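PDB 5TX7: D-isomer specific 2-hydroxyacid dehydrogenase family protein from Desulfovibrio vulgaris, which probably catalyses the NAD-dependent interconversion of a D-2-hydroxyacid and the matching 2-keto acid, as other members of its dehydrogenase family do. Local coordinates for residues 147-152 and 201-206; 154-159 and 174-179; 257-262 and 279-284; 207-212 and 239-244. All coordinates share one frame; numbering follows the deposited sequence.

Contact 1. Residues 147-152 and 201-206; sequences TGKTMG and SADVVS
Backbone hydrogen bonds join T150, G152 and their partners in 201-206 as parallel strands, with M151 opposite V204 and G152 opposite V205. G152 N gives a straight bond to V204 O at 2.8 Å, S206 N returns to G152 O, and V204 N reaches T150 O. T150 O is gripped twice, for D203 N also donates to it, more bent (N-H...O 131°) and tilted from the carbonyl plane.

One side chain joins the polar set. D203 OD2 takes T150 N at 3.0 Å through its anti lone pair, so the carboxylate stands in for a backbone acceptor at the first residue of strand 150-152, just before strand 204-206 begins. Chi1 (-61°) carries the D203 carboxylate toward T150, and its turn at chi2 (-59°) presents OD2. Its other oxygen, OD1, is salt-bridged to R228, while K149 crosses D203 at about a right angle and sends NZ to E144.

On the sheet face of M151 and V204, the methionine chain bends at chi2 and chi3, bringing SD to V204 CG1 at 3.7 Å, and helix 100-116 covers both through L111. On the face of V205, A202 CB packs 3.8 Å from G152 N, against a residue without a side chain.

With partners on both oxygens, the D203 carboxylate is probably held ionised, tying the start of two central Rossmann strands to R228.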
# COMPACT_ATOMS: atom_id res chain seq x y z
N THR A 147 5.92 -6.16 9.99
CA THR A 147 7.05 -7.04 10.34
C THR A 147 6.76 -7.89 11.54
O THR A 147 6.29 -7.38 12.54
CB THR A 147 8.33 -6.24 10.62
OG1 THR A 147 8.47 -5.23 9.63
CG2 THR A 147 9.56 -7.13 10.57
N GLY A 148 7.02 -9.19 11.40
CA GLY A 148 6.78 -10.16 12.45
C GLY A 148 5.33 -10.60 12.68
O GLY A 148 5.10 -11.51 13.47
N LYS A 149 4.37 -9.99 11.99
CA LYS A 149 2.99 -10.47 12.03
C LYS A 149 2.83 -11.71 11.14
O LYS A 149 3.63 -11.94 10.24
CB LYS A 149 2.00 -9.40 11.56
CG LYS A 149 1.92 -8.13 12.39
CD LYS A 149 0.65 -7.36 11.99
CE LYS A 149 0.33 -6.14 12.85
NZ LYS A 149 0.71 -6.25 14.29
N THR A 150 1.80 -12.51 11.41
CA THR A 150 1.49 -13.70 10.63
C THR A 150 0.31 -13.40 9.68
O THR A 150 -0.76 -12.97 10.11
CB THR A 150 1.18 -14.89 11.55
OG1 THR A 150 2.38 -15.26 12.21
CG2 THR A 150 0.69 -16.11 10.78
N MET A 151 0.55 -13.63 8.40
CA MET A 151 -0.48 -13.55 7.38
C MET A 151 -1.02 -14.95 7.16
O MET A 151 -0.27 -15.87 6.81
CB MET A 151 0.12 -13.00 6.07
CG MET A 151 -0.81 -13.02 4.87
SD MET A 151 -2.11 -11.77 4.90
CE MET A 151 -1.18 -10.33 4.40
N GLY A 152 -2.33 -15.09 7.38
CA GLY A 152 -3.06 -16.33 7.16
C GLY A 152 -3.85 -16.18 5.89
O GLY A 152 -4.63 -15.24 5.75
N SER A 201 -3.72 -18.48 14.84
CA SER A 201 -2.31 -18.08 14.68
C SER A 201 -2.07 -16.82 13.85
O SER A 201 -1.01 -16.24 13.95
CB SER A 201 -1.52 -19.21 14.03
OG SER A 201 -1.53 -20.35 14.86
N ALA A 202 -3.04 -16.41 13.03
CA ALA A 202 -2.87 -15.28 12.13
C ALA A 202 -3.23 -13.95 12.77
O ALA A 202 -4.26 -13.81 13.41
CB ALA A 202 -3.71 -15.48 10.89
N ASP A 203 -2.35 -12.97 12.54
CA ASP A 203 -2.61 -11.56 12.85
C ASP A 203 -3.37 -10.84 11.75
O ASP A 203 -4.03 -9.85 12.02
CB ASP A 203 -1.30 -10.83 13.11
CG ASP A 203 -0.55 -11.40 14.28
OD1 ASP A 203 -1.11 -11.41 15.38
OD2 ASP A 203 0.60 -11.88 14.09
N VAL A 204 -3.20 -11.29 10.51
CA VAL A 204 -3.95 -10.79 9.37
C VAL A 204 -4.47 -11.99 8.62
O VAL A 204 -3.70 -12.88 8.30
CB VAL A 204 -3.07 -9.99 8.38
CG1 VAL A 204 -3.91 -9.46 7.22
CG2 VAL A 204 -2.33 -8.88 9.10
N VAL A 205 -5.76 -11.99 8.31
CA VAL A 205 -6.37 -13.04 7.53
C VAL A 205 -6.85 -12.44 6.23
O VAL A 205 -7.61 -11.48 6.27
CB VAL A 205 -7.60 -13.63 8.26
CG1 VAL A 205 -8.37 -14.57 7.33
CG2 VAL A 205 -7.16 -14.41 9.47
N SER A 206 -6.47 -13.04 5.09
CA SER A 206 -6.98 -12.65 3.79
C SER A 206 -7.67 -13.81 3.08
O SER A 206 -7.11 -14.90 2.99
CB SER A 206 -5.85 -12.14 2.92
OG SER A 206 -6.38 -11.55 1.73

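Contact 2. Residues 154-159 and 174-179; sequences VGFGNT and VIAYAP
A176 CB sits over the centre of the F156 ring, a CH-pi contact with the methyl 3.8 Å from the centroid. Lying just 12° off the ring normal, the methyl meets a face and not an edge; the nearest ring atoms are CG and CD1. Next to it the benzylic carbon takes part as well: F156 CB packs on A178 CB at 3.7 Å, so that the phenylalanine spans two alanines of the other segment. Farther along, V154 and Y177 form a parallel bridge with their side chains on the same sheet face, where V154 CG1 lies a loose 4.4 Å from Y177 CD2. Within 174-179, P179 CD lies over one face of the tyrosine ring, offset toward the rim.

The polar edge is a single backbone bond, G155 N to Y177 O at 2.9 Å, with the donor in the carbonyl plane. It is placed where the chain leaves strand 150-154 and turns toward helix 158-169, whose N-cap position is G157. G155 and G157 fit the GxGxxG pattern of a Rossmann dinucleotide-binding turn, consistent with NAD binding here.

Around this turn, the F156 ring meets that of F190 in strand 190-192, while L198 of helix 195-201 packs on both V154 and Y177.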
# COMPACT_ATOMS: atom_id res chain seq x y z
N VAL A 154 -6.46 -17.86 3.33
CA VAL A 154 -7.52 -18.84 3.17
C VAL A 154 -7.74 -19.06 1.69
O VAL A 154 -8.39 -18.26 1.03
CB VAL A 154 -8.83 -18.36 3.86
CG1 VAL A 154 -9.96 -19.37 3.71
CG2 VAL A 154 -8.58 -18.09 5.34
N GLY A 155 -7.19 -20.15 1.16
CA GLY A 155 -7.25 -20.46 -0.28
C GLY A 155 -5.92 -20.10 -0.91
O GLY A 155 -5.46 -18.98 -0.74
N PHE A 156 -5.28 -21.05 -1.60
CA PHE A 156 -3.89 -20.87 -2.04
C PHE A 156 -3.74 -21.18 -3.53
O PHE A 156 -2.80 -21.87 -3.96
CB PHE A 156 -2.95 -21.73 -1.16
CG PHE A 156 -1.56 -21.15 -0.98
CD1 PHE A 156 -1.37 -19.80 -0.65
CD2 PHE A 156 -0.43 -21.97 -1.07
CE1 PHE A 156 -0.10 -19.29 -0.46
CE2 PHE A 156 0.83 -21.47 -0.87
CZ PHE A 156 1.01 -20.12 -0.57
N GLY A 157 -4.65 -20.62 -4.32
CA GLY A 157 -4.49 -20.52 -5.77
C GLY A 157 -3.52 -19.39 -6.10
O GLY A 157 -2.77 -18.94 -5.24
N ASN A 158 -3.58 -18.90 -7.33
CA ASN A 158 -2.62 -17.90 -7.82
C ASN A 158 -2.61 -16.60 -7.00
O ASN A 158 -1.53 -16.09 -6.69
CB ASN A 158 -2.92 -17.53 -9.28
CG ASN A 158 -2.73 -18.70 -10.25
OD1 ASN A 158 -3.57 -18.95 -11.09
ND2 ASN A 158 -1.62 -19.40 -10.12
N THR A 159 -3.79 -16.08 -6.65
CA THR A 159 -3.89 -14.80 -5.95
C THR A 159 -3.33 -14.94 -4.53
O THR A 159 -2.45 -14.19 -4.12
CB THR A 159 -5.34 -14.31 -5.92
OG1 THR A 159 -5.81 -14.17 -7.25
CG2 THR A 159 -5.45 -12.96 -5.29
N VAL A 174 4.00 -16.46 6.98
CA VAL A 174 2.89 -16.85 6.14
C VAL A 174 2.42 -18.25 6.54
O VAL A 174 3.22 -19.16 6.76
CB VAL A 174 3.27 -16.83 4.65
CG1 VAL A 174 2.08 -17.18 3.78
CG2 VAL A 174 3.82 -15.46 4.27
N ILE A 175 1.11 -18.40 6.67
CA ILE A 175 0.46 -19.69 6.78
C ILE A 175 -0.72 -19.73 5.83
O ILE A 175 -1.39 -18.73 5.63
CB ILE A 175 0.04 -20.00 8.24
CG1 ILE A 175 -1.03 -19.01 8.74
CG2 ILE A 175 1.27 -19.98 9.14
CD1 ILE A 175 -1.42 -19.26 10.18
N ALA A 176 -0.95 -20.89 5.22
CA ALA A 176 -1.97 -21.03 4.20
C ALA A 176 -2.88 -22.21 4.50
O ALA A 176 -2.40 -23.28 4.85
CB ALA A 176 -1.31 -21.23 2.85
N TYR A 177 -4.19 -21.99 4.38
CA TYR A 177 -5.17 -23.07 4.31
C TYR A 177 -5.31 -23.38 2.84
O TYR A 177 -5.87 -22.59 2.09
CB TYR A 177 -6.52 -22.70 4.94
CG TYR A 177 -7.58 -23.77 4.75
CD1 TYR A 177 -7.41 -25.03 5.30
CD2 TYR A 177 -8.74 -23.54 3.98
CE1 TYR A 177 -8.35 -26.05 5.12
CE2 TYR A 177 -9.69 -24.54 3.79
CZ TYR A 177 -9.49 -25.80 4.37
OH TYR A 177 -10.42 -26.82 4.19
N ALA A 178 -4.79 -24.54 2.45
CA ALA A 178 -4.58 -24.88 1.04
C ALA A 178 -5.21 -26.24 0.76
O ALA A 178 -4.50 -27.24 0.60
CB ALA A 178 -3.09 -24.89 0.72
N PRO A 179 -6.55 -26.28 0.69
CA PRO A 179 -7.26 -27.56 0.51
C PRO A 179 -7.12 -28.18 -0.89
O PRO A 179 -6.96 -29.39 -1.00
CB PRO A 179 -8.71 -27.19 0.82
CG PRO A 179 -8.82 -25.74 0.47
CD PRO A 179 -7.48 -25.14 0.77

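Contact 3. Residues 257-262 and 279-284; sequences AGAGLD and KNCLIT
The D262 carboxylate is approached by T284 on the anti side of OD1: OG1 of T284 donates to OD1 at 2.6 Å, 16° out of the carboxylate plane. The two side chains cross at about a right angle, with T284 OG1 set between its own backbone N and carbonyl carbon (chi1 49°), turned to the aspartate. At the far end N280 meets A257 O through CB at 3.2 Å; its amide CG and ND2 lie a little farther from that oxygen, without a hydrogen bond.

Between these ends the strands run parallel, with A259 opposite C281, G260 opposite L282 and L261 opposite I283. L282 N donates almost straight to A259 O at 2.7 Å; L261 N to L282 O and T284 N to L261 O continue the ladder. On the face of A259 and L261, C281 SG reaches L261 CD1 at 3.8 Å. L282 points to the other face, toward L110 of helix 100-116, and D122 of the second subunit accepts from I283 N. With helix 274-277 the strands form a beta-alpha-beta unit, 281-283 being outermost in the sheet.

D262 OD1 also receives L287 N, and OD2 receives A288 N. The carboxylate thus gathers three donors, which fixes its rotation and ties the residues that follow both strands to 287-288; H106 bonds T284 OG1.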
# COMPACT_ATOMS: atom_id res chain seq x y z
N ALA A 257 -8.95 -5.15 14.89
CA ALA A 257 -8.47 -3.78 14.81
C ALA A 257 -8.91 -3.11 13.53
O ALA A 257 -8.87 -1.88 13.42
CB ALA A 257 -6.95 -3.75 14.92
N GLY A 258 -9.29 -3.90 12.53
CA GLY A 258 -9.69 -3.37 11.25
C GLY A 258 -10.14 -4.45 10.27
O GLY A 258 -9.77 -5.62 10.36
N ALA A 259 -10.94 -4.01 9.31
CA ALA A 259 -11.38 -4.88 8.24
C ALA A 259 -11.36 -4.10 6.94
O ALA A 259 -11.73 -2.93 6.92
CB ALA A 259 -12.77 -5.40 8.54
N GLY A 260 -10.90 -4.76 5.87
CA GLY A 260 -10.80 -4.20 4.53
C GLY A 260 -11.62 -5.07 3.59
O GLY A 260 -11.28 -6.22 3.37
N LEU A 261 -12.68 -4.51 3.02
CA LEU A 261 -13.65 -5.30 2.28
C LEU A 261 -13.89 -4.70 0.91
O LEU A 261 -14.24 -3.54 0.80
CB LEU A 261 -14.96 -5.36 3.06
CG LEU A 261 -14.85 -5.75 4.53
CD1 LEU A 261 -16.22 -5.63 5.18
CD2 LEU A 261 -14.30 -7.15 4.72
N ASP A 262 -13.65 -5.48 -0.13
CA ASP A 262 -13.96 -5.06 -1.48
C ASP A 262 -15.30 -5.65 -2.00
O ASP A 262 -15.78 -5.31 -3.08
CB ASP A 262 -12.82 -5.43 -2.40
CG ASP A 262 -12.92 -4.73 -3.73
OD1 ASP A 262 -13.04 -3.47 -3.75
OD2 ASP A 262 -12.93 -5.46 -4.75
N LYS A 279 -16.95 0.54 13.31
CA LYS A 279 -15.68 1.27 13.35
C LYS A 279 -14.53 0.48 12.68
O LYS A 279 -14.62 -0.72 12.54
CB LYS A 279 -15.33 1.69 14.77
CG LYS A 279 -14.93 0.59 15.74
CD LYS A 279 -14.92 1.15 17.16
CE LYS A 279 -14.11 0.31 18.12
NZ LYS A 279 -14.32 0.82 19.51
N ASN A 280 -13.51 1.21 12.23
CA ASN A 280 -12.30 0.65 11.60
C ASN A 280 -12.58 -0.30 10.43
O ASN A 280 -11.84 -1.26 10.21
CB ASN A 280 -11.44 -0.06 12.64
CG ASN A 280 -11.01 0.85 13.77
OD1 ASN A 280 -10.55 1.96 13.52
ND2 ASN A 280 -11.16 0.38 15.01
N CYS A 281 -13.64 -0.03 9.68
CA CYS A 281 -14.00 -0.84 8.53
C CYS A 281 -13.77 -0.01 7.28
O CYS A 281 -14.31 1.09 7.14
CB CYS A 281 -15.47 -1.25 8.61
SG CYS A 281 -15.90 -2.57 7.45
N LEU A 282 -12.96 -0.55 6.37
CA LEU A 282 -12.64 0.09 5.11
C LEU A 282 -13.31 -0.71 3.98
O LEU A 282 -13.16 -1.93 3.90
CB LEU A 282 -11.13 0.11 4.92
CG LEU A 282 -10.53 1.03 3.88
CD1 LEU A 282 -10.74 2.46 4.30
CD2 LEU A 282 -9.03 0.73 3.74
N ILE A 283 -14.08 -0.03 3.14
CA ILE A 283 -14.88 -0.69 2.12
C ILE A 283 -14.60 -0.03 0.77
O ILE A 283 -14.58 1.20 0.65
CB ILE A 283 -16.38 -0.65 2.44
CG1 ILE A 283 -16.62 -1.16 3.87
CG2 ILE A 283 -17.16 -1.51 1.45
CD1 ILE A 283 -18.08 -1.19 4.28
N THR A 284 -14.39 -0.85 -0.25
CA THR A 284 -14.19 -0.38 -1.61
C THR A 284 -15.21 -1.09 -2.51
O THR A 284 -15.58 -2.22 -2.23
CB THR A 284 -12.71 -0.63 -2.07
OG1 THR A 284 -12.32 -1.97 -1.81
CG2 THR A 284 -11.75 0.27 -1.31

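Contact 4. Residues 207-212 and 239-244; sequences LHCPLT and GPLLDE
L241 is the bump of this contact, pushed from the 3-10 turn 239-241 into a hollow walled by L207, C209 and L211. Both its methyls border C209 SG, L241 CD1 at 4.0 Å; CD1 also faces L207, and CD2 also faces L211, meeting L211 CD1 at 3.9 Å. Lower down the same side chain, L241 CB meets L207 CD1 at 3.8 Å. L241 slides past both L207 and L211 in opposite directions, so flanks touch as well as ends.

L211 in turn lays both methyls against the CB-CG side of P240. With CG anti to the backbone N (chi1 -178°), its forked end is carried over to the proline, crossing that ring at about a right angle; L211 CD2 comes to 3.6 Å from P240 CG, and CD1 leans on P240 CB. At the other end L242 CD2 reaches L207 CD1 at 4.0 Å.

The contact is wholly apolar between the two segments. Both are secured elsewhere: P240 and L241 bond through their backbones to G217 and V219, and P210 O accepts from T215 OG1. These are loops following strands 204-207 and 231-235 at the C-terminal ends of the strands, the side where Rossmann domains bind the dinucleotide; C209 packs on V154 beside the glycine-rich turn.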
# COMPACT_ATOMS: atom_id res chain seq x y z
N LEU A 207 -8.86 -13.56 2.51
CA LEU A 207 -9.68 -14.60 1.89
C LEU A 207 -9.48 -14.69 0.38
O LEU A 207 -9.55 -13.68 -0.33
CB LEU A 207 -11.16 -14.35 2.18
CG LEU A 207 -11.56 -14.24 3.66
CD1 LEU A 207 -13.08 -14.19 3.78
CD2 LEU A 207 -11.00 -15.36 4.53
N HIS A 208 -9.22 -15.91 -0.10
CA HIS A 208 -8.90 -16.16 -1.52
C HIS A 208 -9.46 -17.49 -2.03
O HIS A 208 -8.82 -18.17 -2.83
CB HIS A 208 -7.38 -16.12 -1.71
CG HIS A 208 -6.78 -14.81 -1.35
ND1 HIS A 208 -6.88 -13.71 -2.19
CD2 HIS A 208 -6.18 -14.37 -0.22
CE1 HIS A 208 -6.32 -12.67 -1.61
NE2 HIS A 208 -5.89 -13.04 -0.41
N CYS A 209 -10.66 -17.82 -1.57
CA CYS A 209 -11.30 -19.09 -1.86
C CYS A 209 -12.65 -18.86 -2.54
O CYS A 209 -13.29 -17.82 -2.35
CB CYS A 209 -11.49 -19.92 -0.59
SG CYS A 209 -12.39 -19.10 0.76
N PRO A 210 -13.09 -19.84 -3.36
CA PRO A 210 -14.40 -19.67 -4.00
C PRO A 210 -15.54 -19.85 -2.99
O PRO A 210 -15.36 -20.53 -1.97
CB PRO A 210 -14.42 -20.75 -5.08
CG PRO A 210 -13.32 -21.70 -4.76
CD PRO A 210 -12.46 -21.13 -3.68
N LEU A 211 -16.68 -19.22 -3.28
CA LEU A 211 -17.88 -19.40 -2.46
C LEU A 211 -18.59 -20.68 -2.88
O LEU A 211 -18.91 -20.86 -4.05
CB LEU A 211 -18.83 -18.19 -2.61
CG LEU A 211 -20.13 -18.20 -1.78
CD1 LEU A 211 -19.82 -18.16 -0.29
CD2 LEU A 211 -21.00 -17.02 -2.17
N THR A 212 -18.80 -21.57 -1.91
CA THR A 212 -19.49 -22.85 -2.10
C THR A 212 -20.37 -23.06 -0.87
O THR A 212 -20.32 -22.25 0.06
CB THR A 212 -18.48 -24.02 -2.21
OG1 THR A 212 -17.68 -24.10 -1.02
CG2 THR A 212 -17.58 -23.85 -3.43
N GLY A 239 -18.54 -11.86 -0.75
CA GLY A 239 -19.26 -11.36 0.43
C GLY A 239 -19.80 -12.41 1.39
O GLY A 239 -19.53 -12.33 2.58
N PRO A 240 -20.53 -13.41 0.88
CA PRO A 240 -21.08 -14.45 1.76
C PRO A 240 -20.06 -15.38 2.45
O PRO A 240 -20.46 -16.25 3.21
CB PRO A 240 -22.02 -15.25 0.83
CG PRO A 240 -22.38 -14.30 -0.25
CD PRO A 240 -21.13 -13.46 -0.46
N LEU A 241 -18.77 -15.19 2.20
CA LEU A 241 -17.74 -15.84 3.01
C LEU A 241 -17.76 -15.38 4.48
O LEU A 241 -17.26 -16.09 5.34
CB LEU A 241 -16.35 -15.63 2.39
CG LEU A 241 -16.08 -16.26 1.04
CD1 LEU A 241 -14.69 -15.88 0.56
CD2 LEU A 241 -16.21 -17.77 1.10
N LEU A 242 -18.35 -14.21 4.76
CA LEU A 242 -18.44 -13.67 6.12
C LEU A 242 -19.84 -13.76 6.69
O LEU A 242 -20.81 -13.64 5.94
CB LEU A 242 -18.15 -12.17 6.10
CG LEU A 242 -16.94 -11.58 5.44
CD1 LEU A 242 -16.90 -10.09 5.74
CD2 LEU A 242 -15.77 -12.30 6.04
N ASP A 243 -19.92 -13.91 8.02
CA ASP A 243 -21.13 -13.55 8.77
C ASP A 243 -20.94 -12.07 9.10
O ASP A 243 -20.17 -11.72 10.00
CB ASP A 243 -21.28 -14.42 10.02
CG ASP A 243 -22.47 -13.99 10.92
OD1 ASP A 243 -23.19 -13.02 10.60
OD2 ASP A 243 -22.69 -14.63 11.97
N GLU A 244 -21.63 -11.21 8.36
CA GLU A 244 -21.45 -9.75 8.44
C GLU A 244 -21.74 -9.19 9.84
O GLU A 244 -21.08 -8.25 10.27
CB GLU A 244 -22.31 -9.03 7.38
CG GLU A 244 -21.90 -9.33 5.92
CD GLU A 244 -22.54 -8.42 4.89
OE1 GLU A 244 -23.62 -7.81 5.16
OE2 GLU A 244 -21.97 -8.29 3.77

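In the fold
All four contacts belong to the seven-stranded parallel sheet, or its loops, in the NAD-binding domain. Contact 2 is nested within the chain loop closed by contact 1; contacts 4 and 3 follow in that order. Contacts 1 and 2 share strand 150-154, their centres 13 Å apart, and are joined by backbone pairing of M151 with I175 and of V154 with S206. Contact 4 continues directly from 201-206 and touches contact 2 through V154 and H208. Contact 3 closes the far end of the sheet, about 21 Å from contact 2 between centres, and meets contact 4 where L261 packs on L242. Together they span the Rossmann-type core from its glycine-rich turn to its last strand, near the second subunit.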